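Local coordinates for putative uncharacterized protein (Staphylococcus aureus subsp. aureus Mu50, PDB 3FYM) that probably binds DNA through a helix-turn-helix fold in the soluble N-terminal domain of a putative membrane protein, at residues Ala7-Arg12 / His35-Glu40; Glu13-Thr18 / Ser59-Glu64; Phe53-Ala58 / Ile63-Leu68. All coordinates share one frame; numbering follows the deposited sequence. Where two conformers were deposited one is given.

Interaction 1: residues Ala7-Arg12 / His35-Glu40; sequences ALKGRR and HIENNE. With ZN (zinc ion), chain B.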
ATOM      1  N   ALA A   7       8.397  -3.655  -0.615  1.00 10.33           N
ATOM      2  CA  ALA A   7       8.084  -4.360  -1.868  1.00 11.08           C
ATOM      3  C   ALA A   7       7.406  -3.414  -2.840  1.00 10.12           C
ATOM      4  O   ALA A   7       7.709  -3.361  -4.034  1.00 11.44           O
ATOM      5  CB  ALA A   7       7.240  -5.586  -1.604  1.00 11.70           C
ATOM      6  N   LEU A   8       6.393  -2.675  -2.355  1.00  9.48           N
ATOM      7  CA  LEU A   8       5.655  -1.743  -3.193  1.00  9.92           C
ATOM      8  C   LEU A   8       6.543  -0.621  -3.719  1.00 10.25           C
ATOM      9  O   LEU A   8       6.569  -0.328  -4.907  1.00 11.12           O
ATOM     10  CB  LEU A   8       4.446  -1.167  -2.410  1.00  9.26           C
ATOM     11  CG  LEU A   8       3.335  -2.173  -2.122  1.00  9.74           C
ATOM     12  CD1 LEU A   8       2.395  -1.571  -1.102  1.00 11.44           C
ATOM     13  CD2 LEU A   8       2.591  -2.569  -3.400  1.00 11.40           C
ATOM     14  N   LYS A   9       7.271   0.003  -2.810  1.00 10.42           N
ATOM     15  CA  LYS A   9       8.171   1.126  -3.184  1.00 10.83           C
ATOM     16  C   LYS A   9       9.211   0.664  -4.179  1.00 11.83           C
ATOM     17  O   LYS A   9       9.534   1.384  -5.118  1.00 12.65           O
ATOM     18  CB  LYS A   9       8.802   1.725  -1.946  1.00 11.16           C
ATOM     19  CG  LYS A   9       9.665   2.961  -2.205  1.00 13.02           C
ATOM     20  CD  LYS A   9      10.231   3.553  -0.949  1.00 13.12           C
ATOM     21  CE  LYS A   9      10.985   4.842  -1.183  1.00 15.84           C
ATOM     22  NZ  LYS A   9      11.403   5.420   0.113  1.00 18.26           N
ATOM     23  N   GLY A  10       9.802  -0.502  -3.958  1.00 11.87           N
ATOM     24  CA  GLY A  10      10.800  -1.019  -4.838  1.00 13.59           C
ATOM     25  C   GLY A  10      10.261  -1.126  -6.247  1.00 13.27           C
ATOM     26  O   GLY A  10      10.903  -0.770  -7.257  1.00 15.25           O
ATOM     27  N   ARG A  11       9.057  -1.692  -6.403  1.00 12.43           N
ATOM     28  CA  ARG A  11       8.425  -1.806  -7.676  1.00 12.77           C
ATOM     29  C   ARG A  11       8.145  -0.445  -8.310  1.00 12.10           C
ATOM     30  O   ARG A  11       8.407  -0.248  -9.502  1.00 14.20           O
ATOM     31  CB  ARG A  11       7.135  -2.605  -7.564  1.00 12.27           C
ATOM     32  CG  ARG A  11       6.334  -2.723  -8.844  1.00 13.04           C
ATOM     33  CD  ARG A  11       7.057  -3.437  -9.956  1.00 15.23           C
ATOM     34  NE  ARG A  11       6.141  -3.507 -11.124  1.00 16.12           N
ATOM     35  CZ  ARG A  11       6.419  -4.038 -12.308  1.00 17.18           C
ATOM     36  NH1 ARG A  11       7.634  -4.552 -12.500  1.00 21.56           N
ATOM     37  NH2 ARG A  11       5.514  -4.020 -13.277  1.00 18.08           N
ATOM     38  N   ARG A  12       7.628   0.487  -7.529  1.00 11.95           N
ATOM     39  CA  ARG A  12       7.393   1.834  -8.014  1.00 12.36           C
ATOM     40  C   ARG A  12       8.695   2.426  -8.572  1.00 13.11           C
ATOM     41  O   ARG A  12       8.694   3.018  -9.650  1.00 14.42           O
ATOM     42  CB  ARG A  12       6.842   2.725  -6.901  1.00 11.56           C
ATOM     43  CG  ARG A  12       6.594   4.166  -7.390  1.00 12.13           C
ATOM     44  CD  ARG A  12       6.100   5.046  -6.262  1.00 11.68           C
ATOM     45  NE  ARG A  12       6.882   5.302  -5.118  1.00 11.47           N
ATOM     46  CZ  ARG A  12       7.970   6.080  -5.019  1.00 10.70           C
ATOM     47  NH1 ARG A  12       8.514   6.269  -3.811  1.00 12.31           N
ATOM     48  NH2 ARG A  12       8.463   6.652  -6.096  1.00 12.09           N
ATOM     49  N   HIS A  35       3.164   6.779   3.859  1.00  8.19           N
ATOM     50  CA  HIS A  35       2.936   5.955   5.057  1.00  8.09           C
ATOM     51  C   HIS A  35       2.918   4.468   4.706  1.00  8.00           C
ATOM     52  O   HIS A  35       3.570   3.671   5.409  1.00  9.01           O
ATOM     53  CB  HIS A  35       1.677   6.344   5.797  1.00  7.90           C
ATOM     54  CG  HIS A  35       1.683   7.673   6.463  1.00  7.59           C
ATOM     55  ND1 HIS A  35       2.782   8.137   7.162  1.00  8.16           N
ATOM     56  CD2 HIS A  35       0.771   8.621   6.590  1.00  8.15           C
ATOM     57  CE1 HIS A  35       2.479   9.342   7.651  1.00  8.43           C
ATOM     58  NE2 HIS A  35       1.235   9.692   7.337  1.00  7.68           N
ATOM     59  N   ILE A  36       2.238   4.087   3.639  1.00  8.42           N
ATOM     60  CA  ILE A  36       2.254   2.650   3.285  0.50  8.52           C
ATOM     61  C   ILE A  36       3.643   2.167   2.959  1.00  8.42           C
ATOM     62  O   ILE A  36       4.044   1.086   3.387  1.00  8.90           O
ATOM     63  CB  ILE A  36       1.270   2.416   2.125  0.50  9.13           C
ATOM     64  CG1 ILE A  36      -0.129   2.829   2.577  0.50 10.24           C
ATOM     65  CG2 ILE A  36       1.347   0.978   1.626  0.50  9.23           C
ATOM     66  CD1 ILE A  36      -1.125   3.096   1.511  0.50 15.35           C
ATOM     67  N   GLU A  37       4.433   2.957   2.203  1.00  8.89           N
ATOM     68  CA  GLU A  37       5.776   2.525   1.803  1.00  8.79           C
ATOM     69  C   GLU A  37       6.662   2.290   3.028  1.00  9.10           C
ATOM     70  O   GLU A  37       7.602   1.520   2.953  1.00 10.36           O
ATOM     71  CB  GLU A  37       6.440   3.542   0.856  1.00  9.02           C
ATOM     72  CG  GLU A  37       5.768   3.580  -0.491  1.00  8.96           C
ATOM     73  CD  GLU A  37       6.401   4.489  -1.526  1.00 10.21           C
ATOM     74  OE1 GLU A  37       7.276   5.296  -1.206  1.00 10.98           O
ATOM     75  OE2 GLU A  37       5.963   4.374  -2.705  1.00 11.39           O
ATOM     76  N   ASN A  38       6.343   3.016   4.109  1.00  8.83           N
ATOM     77  CA  ASN A  38       7.108   2.945   5.344  1.00  9.24           C
ATOM     78  C   ASN A  38       6.445   2.073   6.398  1.00  9.18           C
ATOM     79  O   ASN A  38       6.908   2.056   7.563  1.00 10.14           O
ATOM     80  CB  ASN A  38       7.406   4.362   5.847  1.00 11.50           C
ATOM     81  CG  ASN A  38       8.382   4.987   4.846  1.00 14.72           C
ATOM     82  OD1 ASN A  38       8.004   5.721   3.904  1.00 17.30           O
ATOM     83  ND2 ASN A  38       9.637   4.654   4.877  1.00 16.56           N
ATOM     84  N   ASN A  39       5.405   1.328   6.047  1.00  8.80           N
ATOM     85  CA  ASN A  39       4.684   0.465   7.008  1.00  8.98           C
ATOM     86  C   ASN A  39       4.141   1.270   8.193  1.00  8.75           C
ATOM     87  O   ASN A  39       3.941   0.738   9.285  1.00 10.41           O
ATOM     88  CB  ASN A  39       5.489  -0.747   7.459  1.00 10.16           C
ATOM     89  CG  ASN A  39       5.414  -1.940   6.497  1.00 10.35           C
ATOM     90  OD1 ASN A  39       5.616  -1.784   5.307  1.00 11.29           O
ATOM     91  ND2 ASN A  39       5.187  -3.125   7.025  1.00 10.61           N
ATOM     92  N   GLU A  40       3.830   2.541   7.970  1.00  8.17           N
ATOM     93  CA  GLU A  40       3.306   3.433   8.997  1.00  8.53           C
ATOM     94  C   GLU A  40       1.796   3.383   9.039  1.00  8.42           C
ATOM     95  O   GLU A  40       1.079   4.395   8.903  1.00  8.52           O
ATOM     96  CB  GLU A  40       3.802   4.861   8.751  1.00  8.91           C
ATOM     97  CG  GLU A  40       5.307   5.015   8.945  1.00  9.44           C
ATOM     98  CD  GLU A  40       5.900   6.289   8.391  1.00  9.71           C
ATOM     99  OE1 GLU A  40       5.277   6.981   7.568  1.00  9.66           O
ATOM    100  OE2 GLU A  40       7.071   6.583   8.772  1.00 12.24           O
TER
HETATM  101 ZN    ZN B2001       0.375  11.331   8.017  1.00  8.45          ZN
HETATM  102  O   HOH W   1       8.585   6.400   0.868  1.00 13.73           O
HETATM  103  O   HOH W   2      -1.117  10.872   9.256  1.00  8.60           O
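K9 and E37 bring helix 4-14 and the C-terminal end of helix 30-37 together, their CA atoms 5.7 Å apart, the closest CA pair across the two segments. E37 contributes the largest share of the contact, its extended side chain reaching the helix between K9 and R12. The evidence for a paired salt bridge is geometric: R12 NE lies 2.7 Å from E37 OE2 and R12 NH1 lies 3.0 Å from E37 OE1, so the guanidinium is met side-on, and each oxygen uses its syn lone pair. The two planes are only 9° apart. A bend in the arginine chain at chi3 (62°) turns this edge to the carboxylate. K9, extended throughout, runs across the glutamate at about a right angle, with its CD 3.4 Å from E37 OE1. Its ammonium stops short of a salt bridge; water 1 spans the gap, accepting from K9 NZ and donating to E37 OE1 at 2.7 Å. OE2 is also hydrogen-bonded to Y57 OH, so both oxygens of this buried carboxylate have two partners, which probably stabilises its charge. On the apolar side, L8 CD1 packs on I36 CG2 at 3.9 Å. Beyond E37, N39 at positive phi closes a Schellman motif. H35 ND1 donates to E40 OE1 (2.8 Å), in the imidazole plane, while H35 NE2 binds the zinc ion at 2.0 Å, together with water 2 and E31. Helix 50-60 covers the apolar side, with Y57 on L8 and R12 and with F53 and I54 on I36, while L19 and L22 of helix 19-26 pack on R12.

Interaction 2: residues Glu13-Thr18 / Ser59-Glu64; sequences ERLGMT and SVVNIE
G16 N donates to E13 O at 2.9 Å, the shortest polar bond within the two segments, in the turn that ends helix 4-14, where L15 packs against V61. G16 has positive phi (68°), and the last turn closes as a Schellman motif; the chain then reverses and delivers M17 to the same neighbour. Between the segments the evidence is of apolar packing alone. L15 CD1 is the touching branch, 3.7 Å from V61 CB and 3.9 Å from V61 CG1, so one leucine methyl rests against the root and one branch of the valine. Both segments end helices in the same way: N62, also at positive phi, is the C-prime residue of a Schellman motif closing helix 50-60, with N62 N bonded to S59 O at 3.3 Å. The contact thus joins the C-terminal ends of helix 4-14 and helix 50-60 in this all-helical fold, consistent with its helix-turn-helix family. M17 holds CG anti to its own backbone N (chi1 -174°) and stays extended to SD, then folds at chi3 (-67°). As a result SD faces V61 CG1 at 4.3 Å and CE turns to V60 CG1, also at 4.3 Å. L22 of helix 19-26 touches both M17 and V60, and R25 and T26 of the same helix pack on V60. The carbonyl O of V61 accepts a hydrogen bond from R11 NE, one turn back along helix 4-14 from L15.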
ATOM      1  N   GLU A  13       9.791   2.225  -7.845  1.00 13.84           N
ATOM      2  CA  GLU A  13      11.066   2.819  -8.249  1.00 15.65           C
ATOM      3  C   GLU A  13      11.566   2.112  -9.500  1.00 16.83           C
ATOM      4  O   GLU A  13      12.075   2.810 -10.385  1.00 19.44           O
ATOM      5  CB  GLU A  13      12.028   2.793  -7.107  1.00 17.03           C
ATOM      6  CG  GLU A  13      11.704   3.708  -5.942  1.00 19.89           C
ATOM      7  CD  GLU A  13      12.751   3.661  -4.860  1.00 23.32           C
ATOM      8  OE1 GLU A  13      12.829   2.621  -4.183  1.00 31.53           O
ATOM      9  OE2 GLU A  13      13.433   4.678  -4.697  1.00 31.19           O
ATOM     10  N   ARG A  14      11.437   0.802  -9.586  1.00 17.01           N
ATOM     11  CA  ARG A  14      11.836   0.080 -10.828  1.00 20.02           C
ATOM     12  C   ARG A  14      11.049   0.505 -12.036  1.00 18.13           C
ATOM     13  O   ARG A  14      11.625   0.506 -13.140  1.00 21.82           O
ATOM     14  CB  ARG A  14      11.621  -1.418 -10.644  1.00 21.10           C
ATOM     15  CG  ARG A  14      12.675  -1.933  -9.672  1.00 24.79           C
ATOM     16  CD  ARG A  14      12.630  -3.439  -9.648  1.00 24.71           C
ATOM     17  NE  ARG A  14      11.407  -4.103  -9.231  1.00 23.35           N
ATOM     18  CZ  ARG A  14      11.073  -4.326  -7.956  1.00 21.18           C
ATOM     19  NH1 ARG A  14       9.945  -4.952  -7.809  1.00 20.20           N
ATOM     20  NH2 ARG A  14      11.825  -3.955  -6.932  1.00 25.88           N
ATOM     21  N   LEU A  15       9.817   0.946 -11.874  1.00 17.38           N
ATOM     22  CA  LEU A  15       8.991   1.459 -12.954  1.00 17.76           C
ATOM     23  C   LEU A  15       9.365   2.907 -13.270  1.00 18.34           C
ATOM     24  O   LEU A  15       8.828   3.438 -14.265  1.00 21.76           O
ATOM     25  CB  LEU A  15       7.522   1.387 -12.600  1.00 17.14           C
ATOM     26  CG  LEU A  15       6.921  -0.034 -12.569  1.00 17.04           C
ATOM     27  CD1 LEU A  15       5.551  -0.003 -11.892  1.00 18.95           C
ATOM     28  CD2 LEU A  15       6.867  -0.611 -13.949  1.00 20.80           C
ATOM     29  N   GLY A  16      10.204   3.549 -12.449  1.00 18.32           N
ATOM     30  CA  GLY A  16      10.510   4.949 -12.627  1.00 20.09           C
ATOM     31  C   GLY A  16       9.320   5.838 -12.339  1.00 20.02           C
ATOM     32  O   GLY A  16       9.271   6.966 -12.770  1.00 24.36           O
ATOM     33  N   MET A  17       8.344   5.359 -11.571  1.00 16.72           N
ATOM     34  CA  MET A  17       7.132   6.076 -11.267  1.00 15.89           C
ATOM     35  C   MET A  17       7.301   6.958 -10.029  1.00 14.40           C
ATOM     36  O   MET A  17       7.750   6.543  -9.000  1.00 16.79           O
ATOM     37  CB  MET A  17       5.987   5.070 -11.073  1.00 15.34           C
ATOM     38  CG  MET A  17       4.617   5.708 -10.885  1.00 15.97           C
ATOM     39  SD  MET A  17       3.289   4.552 -10.530  1.00 18.00           S
ATOM     40  CE  MET A  17       3.225   3.692 -12.118  1.00 22.50           C
ATOM     41  N   THR A  18       6.885   8.223 -10.183  1.00 15.79           N
ATOM     42  CA  THR A  18       6.963   9.134  -9.011  1.00 14.64           C
ATOM     43  C   THR A  18       5.714   8.947  -8.133  1.00 13.41           C
ATOM     44  O   THR A  18       4.698   8.384  -8.531  1.00 13.53           O
ATOM     45  CB  THR A  18       7.132  10.568  -9.396  1.00 18.96           C
ATOM     46  OG1 THR A  18       5.953  10.832 -10.129  1.00 18.64           O
ATOM     47  CG2 THR A  18       8.197  10.926 -10.370  1.00 22.38           C
ATOM     48  N   SER A  59      -2.229  -3.019  -7.577  1.00 11.17           N
ATOM     49  CA  SER A  59      -2.845  -3.191  -8.892  0.50 12.85           C
ATOM     50  C   SER A  59      -2.283  -2.203  -9.882  1.00 12.67           C
ATOM     51  O   SER A  59      -1.990  -2.564 -11.035  1.00 14.84           O
ATOM     52  CB  SER A  59      -4.371  -3.093  -8.749  0.50 15.02           C
ATOM     53  OG  SER A  59      -4.775  -1.758  -8.568  0.50 22.20           O
ATOM     54  N   VAL A  60      -2.046  -0.933  -9.504  1.00 11.79           N
ATOM     55  CA  VAL A  60      -1.478   0.035 -10.415  1.00 12.51           C
ATOM     56  C   VAL A  60      -0.079  -0.341 -10.881  1.00 11.77           C
ATOM     57  O   VAL A  60       0.287  -0.065 -12.045  1.00 14.83           O
ATOM     58  CB  VAL A  60      -1.486   1.450  -9.754  1.00 13.90           C
ATOM     59  CG1 VAL A  60      -0.596   2.415 -10.517  1.00 15.28           C
ATOM     60  CG2 VAL A  60      -2.917   1.937  -9.705  1.00 14.89           C
ATOM     61  N   VAL A  61       0.711  -0.954 -10.034  1.00 11.18           N
ATOM     62  CA  VAL A  61       2.064  -1.296 -10.343  1.00 11.28           C
ATOM     63  C   VAL A  61       2.232  -2.776 -10.756  1.00 11.30           C
ATOM     64  O   VAL A  61       3.340  -3.301 -10.824  1.00 12.68           O
ATOM     65  CB  VAL A  61       3.063  -0.919  -9.243  1.00 11.07           C
ATOM     66  CG1 VAL A  61       3.008   0.586  -9.024  1.00 12.32           C
ATOM     67  CG2 VAL A  61       2.849  -1.673  -7.945  1.00 11.58           C
ATOM     68  N   ASN A  62       1.141  -3.480 -11.043  0.50 11.31           N
ATOM     69  CA  ASN A  62       1.110  -4.867 -11.538  0.50 12.29           C
ATOM     70  C   ASN A  62       1.906  -5.813 -10.629  0.50 10.71           C
ATOM     71  O   ASN A  62       2.743  -6.675 -10.949  0.50  9.87           O
ATOM     72  CB  ASN A  62       1.482  -4.955 -13.035  0.50 14.48           C
ATOM     73  CG  ASN A  62       0.422  -4.382 -13.974  0.50 15.89           C
ATOM     74  OD1 ASN A  62      -0.630  -5.024 -14.314  0.50 16.66           O
ATOM     75  ND2 ASN A  62       0.721  -3.186 -14.454  0.50 16.03           N
ATOM     76  N   ILE A  63       1.468  -5.673  -9.367  1.00 10.61           N
ATOM     77  CA  ILE A  63       1.713  -6.685  -8.387  1.00  9.88           C
ATOM     78  C   ILE A  63       0.376  -7.329  -8.030  1.00  9.56           C
ATOM     79  O   ILE A  63      -0.561  -6.623  -7.663  1.00 10.46           O
ATOM     80  CB  ILE A  63       2.409  -6.127  -7.128  1.00 10.40           C
ATOM     81  CG1 ILE A  63       3.828  -5.633  -7.445  1.00 12.25           C
ATOM     82  CG2 ILE A  63       2.456  -7.163  -6.012  1.00 11.36           C
ATOM     83  CD1 ILE A  63       4.475  -4.896  -6.287  1.00 14.19           C
ATOM     84  N   GLU A  64       0.278  -8.663  -8.123  1.00  8.69           N
ATOM     85  CA  GLU A  64      -0.951  -9.361  -7.778  1.00  8.52           C
ATOM     86  C   GLU A  64      -1.243  -9.102  -6.282  1.00  7.87           C
ATOM     87  O   GLU A  64      -0.431  -9.487  -5.433  1.00  8.15           O
ATOM     88  CB  GLU A  64      -0.851 -10.835  -8.111  1.00  9.11           C
ATOM     89  CG  GLU A  64      -2.209 -11.534  -8.164  1.00 12.13           C
ATOM     90  CD  GLU A  64      -2.881 -11.749  -6.787  1.00 12.41           C
ATOM     91  OE1 GLU A  64      -3.969 -11.222  -6.478  1.00 15.08           O
ATOM     92  OE2 GLU A  64      -2.253 -12.289  -5.915  1.00 13.99           O
TER

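Interaction 3: residues Phe53-Ala58 / Ile63-Leu68; sequences FIRKYA and IEPNQL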
ATOM      1  N   PHE A  53      -5.773   0.171   0.510  1.00  8.60           N
ATOM      2  CA  PHE A  53      -4.732   1.036  -0.068  1.00  8.72           C
ATOM      3  C   PHE A  53      -3.630   0.201  -0.710  1.00  8.53           C
ATOM      4  O   PHE A  53      -3.161   0.508  -1.821  1.00  9.30           O
ATOM      5  CB  PHE A  53      -4.144   1.969   0.954  1.00  9.40           C
ATOM      6  CG  PHE A  53      -5.018   3.053   1.472  1.00  9.91           C
ATOM      7  CD1 PHE A  53      -4.736   3.682   2.660  1.00 14.38           C
ATOM      8  CD2 PHE A  53      -6.107   3.506   0.791  1.00 15.37           C
ATOM      9  CE1 PHE A  53      -5.438   4.774   3.112  1.00 15.13           C
ATOM     10  CE2 PHE A  53      -6.825   4.616   1.253  1.00 16.37           C
ATOM     11  CZ  PHE A  53      -6.496   5.227   2.419  1.00 13.84           C
ATOM     12  N   ILE A  54      -3.151  -0.818   0.009  1.00  8.24           N
ATOM     13  CA  ILE A  54      -2.130  -1.717  -0.557  1.00  8.21           C
ATOM     14  C   ILE A  54      -2.631  -2.329  -1.847  1.00  8.30           C
ATOM     15  O   ILE A  54      -1.882  -2.442  -2.815  1.00  8.84           O
ATOM     16  CB  ILE A  54      -1.747  -2.780   0.488  1.00  8.12           C
ATOM     17  CG1 ILE A  54      -0.909  -2.168   1.621  1.00  8.94           C
ATOM     18  CG2 ILE A  54      -0.987  -3.942  -0.146  1.00  9.35           C
ATOM     19  CD1 ILE A  54      -0.801  -3.046   2.838  1.00  9.74           C
ATOM     20  N   ARG A  55      -3.871  -2.775  -1.862  1.00  8.64           N
ATOM     21  CA  ARG A  55      -4.462  -3.409  -3.037  1.00  9.14           C
ATOM     22  C   ARG A  55      -4.480  -2.473  -4.243  1.00  9.33           C
ATOM     23  O   ARG A  55      -4.132  -2.878  -5.361  1.00 10.19           O
ATOM     24  CB  ARG A  55      -5.872  -3.883  -2.698  1.00 10.01           C
ATOM     25  CG  ARG A  55      -6.631  -4.547  -3.771  1.00 10.79           C
ATOM     26  CD  ARG A  55      -7.999  -5.052  -3.287  1.00 12.14           C
ATOM     27  NE  ARG A  55      -7.814  -6.018  -2.171  1.00 11.35           N
ATOM     28  CZ  ARG A  55      -7.453  -7.285  -2.360  1.00 10.12           C
ATOM     29  NH1 ARG A  55      -7.261  -8.040  -1.325  1.00 10.41           N
ATOM     30  NH2 ARG A  55      -7.287  -7.767  -3.567  1.00 10.55           N
ATOM     31  N   LYS A  56      -4.881  -1.227  -4.027  1.00  9.31           N
ATOM     32  CA  LYS A  56      -4.939  -0.302  -5.144  0.50 10.42           C
ATOM     33  C   LYS A  56      -3.542   0.017  -5.651  1.00  9.69           C
ATOM     34  O   LYS A  56      -3.307   0.085  -6.859  1.00 11.12           O
ATOM     35  CB  LYS A  56      -5.695   0.952  -4.706  0.50 11.81           C
ATOM     36  CG  LYS A  56      -5.904   1.911  -5.857  0.50 13.24           C
ATOM     37  CD  LYS A  56      -6.684   1.315  -7.011  0.50 19.46           C
ATOM     38  CE  LYS A  56      -6.964   2.317  -8.114  0.50 24.37           C
ATOM     39  NZ  LYS A  56      -7.947   1.737  -9.077  0.50 30.64           N
ATOM     40  N   TYR A  57      -2.596   0.255  -4.733  1.00  9.27           N
ATOM     41  CA  TYR A  57      -1.199   0.468  -5.103  1.00  8.86           C
ATOM     42  C   TYR A  57      -0.714  -0.700  -5.943  1.00  9.07           C
ATOM     43  O   TYR A  57      -0.194  -0.538  -7.061  1.00  9.76           O
ATOM     44  CB  TYR A  57      -0.420   0.755  -3.837  1.00  8.50           C
ATOM     45  CG  TYR A  57       1.001   1.193  -3.916  1.00  8.59           C
ATOM     46  CD1 TYR A  57       1.888   0.872  -4.944  1.00  9.79           C
ATOM     47  CD2 TYR A  57       1.537   1.942  -2.876  1.00  8.81           C
ATOM     48  CE1 TYR A  57       3.171   1.262  -4.971  1.00 10.18           C
ATOM     49  CE2 TYR A  57       2.866   2.358  -2.871  1.00  9.41           C
ATOM     50  CZ  TYR A  57       3.692   2.017  -3.905  1.00  9.62           C
ATOM     51  OH  TYR A  57       4.983   2.389  -3.991  1.00 11.06           O
ATOM     52  N   ALA A  58      -0.826  -1.907  -5.376  1.00  9.43           N
ATOM     53  CA  ALA A  58      -0.346  -3.119  -6.047  1.00  9.74           C
ATOM     54  C   ALA A  58      -0.914  -3.225  -7.442  1.00  9.98           C
ATOM     55  O   ALA A  58      -0.229  -3.528  -8.415  1.00 10.73           O
ATOM     56  CB  ALA A  58      -0.663  -4.344  -5.207  1.00  9.99           C
ATOM     57  N   ILE A  63       1.468  -5.673  -9.367  1.00 10.61           N
ATOM     58  CA  ILE A  63       1.713  -6.685  -8.387  1.00  9.88           C
ATOM     59  C   ILE A  63       0.376  -7.329  -8.030  1.00  9.56           C
ATOM     60  O   ILE A  63      -0.561  -6.623  -7.663  1.00 10.46           O
ATOM     61  CB  ILE A  63       2.409  -6.127  -7.128  1.00 10.40           C
ATOM     62  CG1 ILE A  63       3.828  -5.633  -7.445  1.00 12.25           C
ATOM     63  CG2 ILE A  63       2.456  -7.163  -6.012  1.00 11.36           C
ATOM     64  CD1 ILE A  63       4.475  -4.896  -6.287  1.00 14.19           C
ATOM     65  N   GLU A  64       0.278  -8.663  -8.123  1.00  8.69           N
ATOM     66  CA  GLU A  64      -0.951  -9.361  -7.778  1.00  8.52           C
ATOM     67  C   GLU A  64      -1.243  -9.102  -6.282  1.00  7.87           C
ATOM     68  O   GLU A  64      -0.431  -9.487  -5.433  1.00  8.15           O
ATOM     69  CB  GLU A  64      -0.851 -10.835  -8.111  1.00  9.11           C
ATOM     70  CG  GLU A  64      -2.209 -11.534  -8.164  1.00 12.13           C
ATOM     71  CD  GLU A  64      -2.881 -11.749  -6.787  1.00 12.41           C
ATOM     72  OE1 GLU A  64      -3.969 -11.222  -6.478  1.00 15.08           O
ATOM     73  OE2 GLU A  64      -2.253 -12.289  -5.915  1.00 13.99           O
ATOM     74  N   PRO A  65      -2.384  -8.524  -5.961  1.00  8.33           N
ATOM     75  CA  PRO A  65      -2.545  -8.060  -4.561  1.00  8.32           C
ATOM     76  C   PRO A  65      -2.779  -9.131  -3.549  1.00  7.71           C
ATOM     77  O   PRO A  65      -2.248  -9.032  -2.439  1.00  8.37           O
ATOM     78  CB  PRO A  65      -3.736  -7.091  -4.665  1.00  9.51           C
ATOM     79  CG  PRO A  65      -4.468  -7.569  -5.827  1.00 13.24           C
ATOM     80  CD  PRO A  65      -3.417  -7.952  -6.833  1.00  9.33           C
ATOM     81  N   ASN A  66      -3.627 -10.123  -3.814  1.00  8.43           N
ATOM     82  CA  ASN A  66      -3.949 -11.079  -2.774  1.00  8.13           C
ATOM     83  C   ASN A  66      -2.712 -11.822  -2.264  1.00  8.50           C
ATOM     84  O   ASN A  66      -2.569 -12.040  -1.069  1.00  8.65           O
ATOM     85  CB  ASN A  66      -4.990 -12.090  -3.223  1.00  8.39           C
ATOM     86  CG  ASN A  66      -6.370 -11.520  -3.374  1.00  7.89           C
ATOM     87  OD1 ASN A  66      -6.696 -10.422  -2.896  1.00  9.28           O
ATOM     88  ND2 ASN A  66      -7.214 -12.299  -4.020  1.00  9.21           N
ATOM     89  N   GLN A  67      -1.842 -12.219  -3.184  1.00  9.95           N
ATOM     90  CA  GLN A  67      -0.703 -13.012  -2.702  1.00 12.03           C
ATOM     91  C   GLN A  67       0.339 -12.102  -2.063  1.00 10.67           C
ATOM     92  O   GLN A  67       1.037 -12.544  -1.182  1.00 10.41           O
ATOM     93  CB  GLN A  67      -0.132 -14.011  -3.660  1.00 11.02           C
ATOM     94  CG  GLN A  67       0.676 -13.305  -4.683  1.00 14.32           C
ATOM     95  CD  GLN A  67       1.091 -14.127  -5.925  1.00 12.24           C
ATOM     96  OE1 GLN A  67       0.624 -15.258  -6.124  1.00 13.93           O
ATOM     97  NE2 GLN A  67       1.851 -13.566  -6.819  1.00 11.66           N
ATOM     98  N   LEU A  68       0.446 -10.803  -2.448  1.00  9.83           N
ATOM     99  CA  LEU A  68       1.305  -9.863  -1.707  1.00  9.40           C
ATOM    100  C   LEU A  68       0.806  -9.725  -0.285  1.00  8.93           C
ATOM    101  O   LEU A  68       1.593  -9.796   0.670  1.00  9.64           O
ATOM    102  CB  LEU A  68       1.283  -8.511  -2.422  1.00  9.62           C
ATOM    103  CG  LEU A  68       2.115  -7.409  -1.739  1.00  9.73           C
ATOM    104  CD1 LEU A  68       3.614  -7.678  -1.919  1.00 11.22           C
ATOM    105  CD2 LEU A  68       1.744  -6.006  -2.233  1.00 11.48           C
TER
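R55 is extended through its first two torsions, with CG opposite the backbone N (chi1 180°), and bends at chi3 (-59°) to lead its guanidinium across P65 to N66. There NH1 and NH2 grip a single atom end-on: N66 OD1 is 2.9 Å from R55 NH1 and 2.8 Å from R55 NH2. The oxygen lies in the guanidinium plane, whereas the amide itself is turned 69° from that plane. NH1 comes nearly along the C=O axis and NH2 is tilted off the carbonyl plane. R55 runs across P65 at about a right angle, with R55 NH2 3.6 Å from P65 CG. E51 forms a salt bridge with NH1 and so holds the arginine from its own helix. A58 is the central small residue, its CB touching I63, P65 and L68. I63 N donates to A58 O at 2.9 Å, the 6→1 bond of the Schellman motif that ends helix 50-60, and A58 CB meets I63 CB at 4.0 Å. Helix 65-71 is then started by E64, the N-cap residue: its OE1 accepts from N66 N (2.9 Å) and its OE2 from Q67 N (2.8 Å). L68 CD2 meets I54 CG2 at 4.0 Å, the two side chains crossing at about a right angle. The short turn between them places helix 65-71 beside helix 50-60, with L8 of helix 4-14 packed on L68, R11 on I63, and I36 of helix 30-37 on I54.

The centres of the three contacts lie about 11 Å from one another, and helix 4-14 and helix 50-60 tie them together. Interaction 1 meets interaction 3 through Y57, whose OH is 2.6 Å from E37 OE2, and through I36, which packs on F53. It meets interaction 2 by two arginines in succession: R11 NE is 2.8 Å from V61 O, and R12 NH2 is 3.0 Å from M17 O. R12 therefore serves both the buried salt bridge and the turn after its own helix. Interactions 2 and 3 share I63 and E64. Of the three, interaction 1 holds a ligand of the zinc ion, H35.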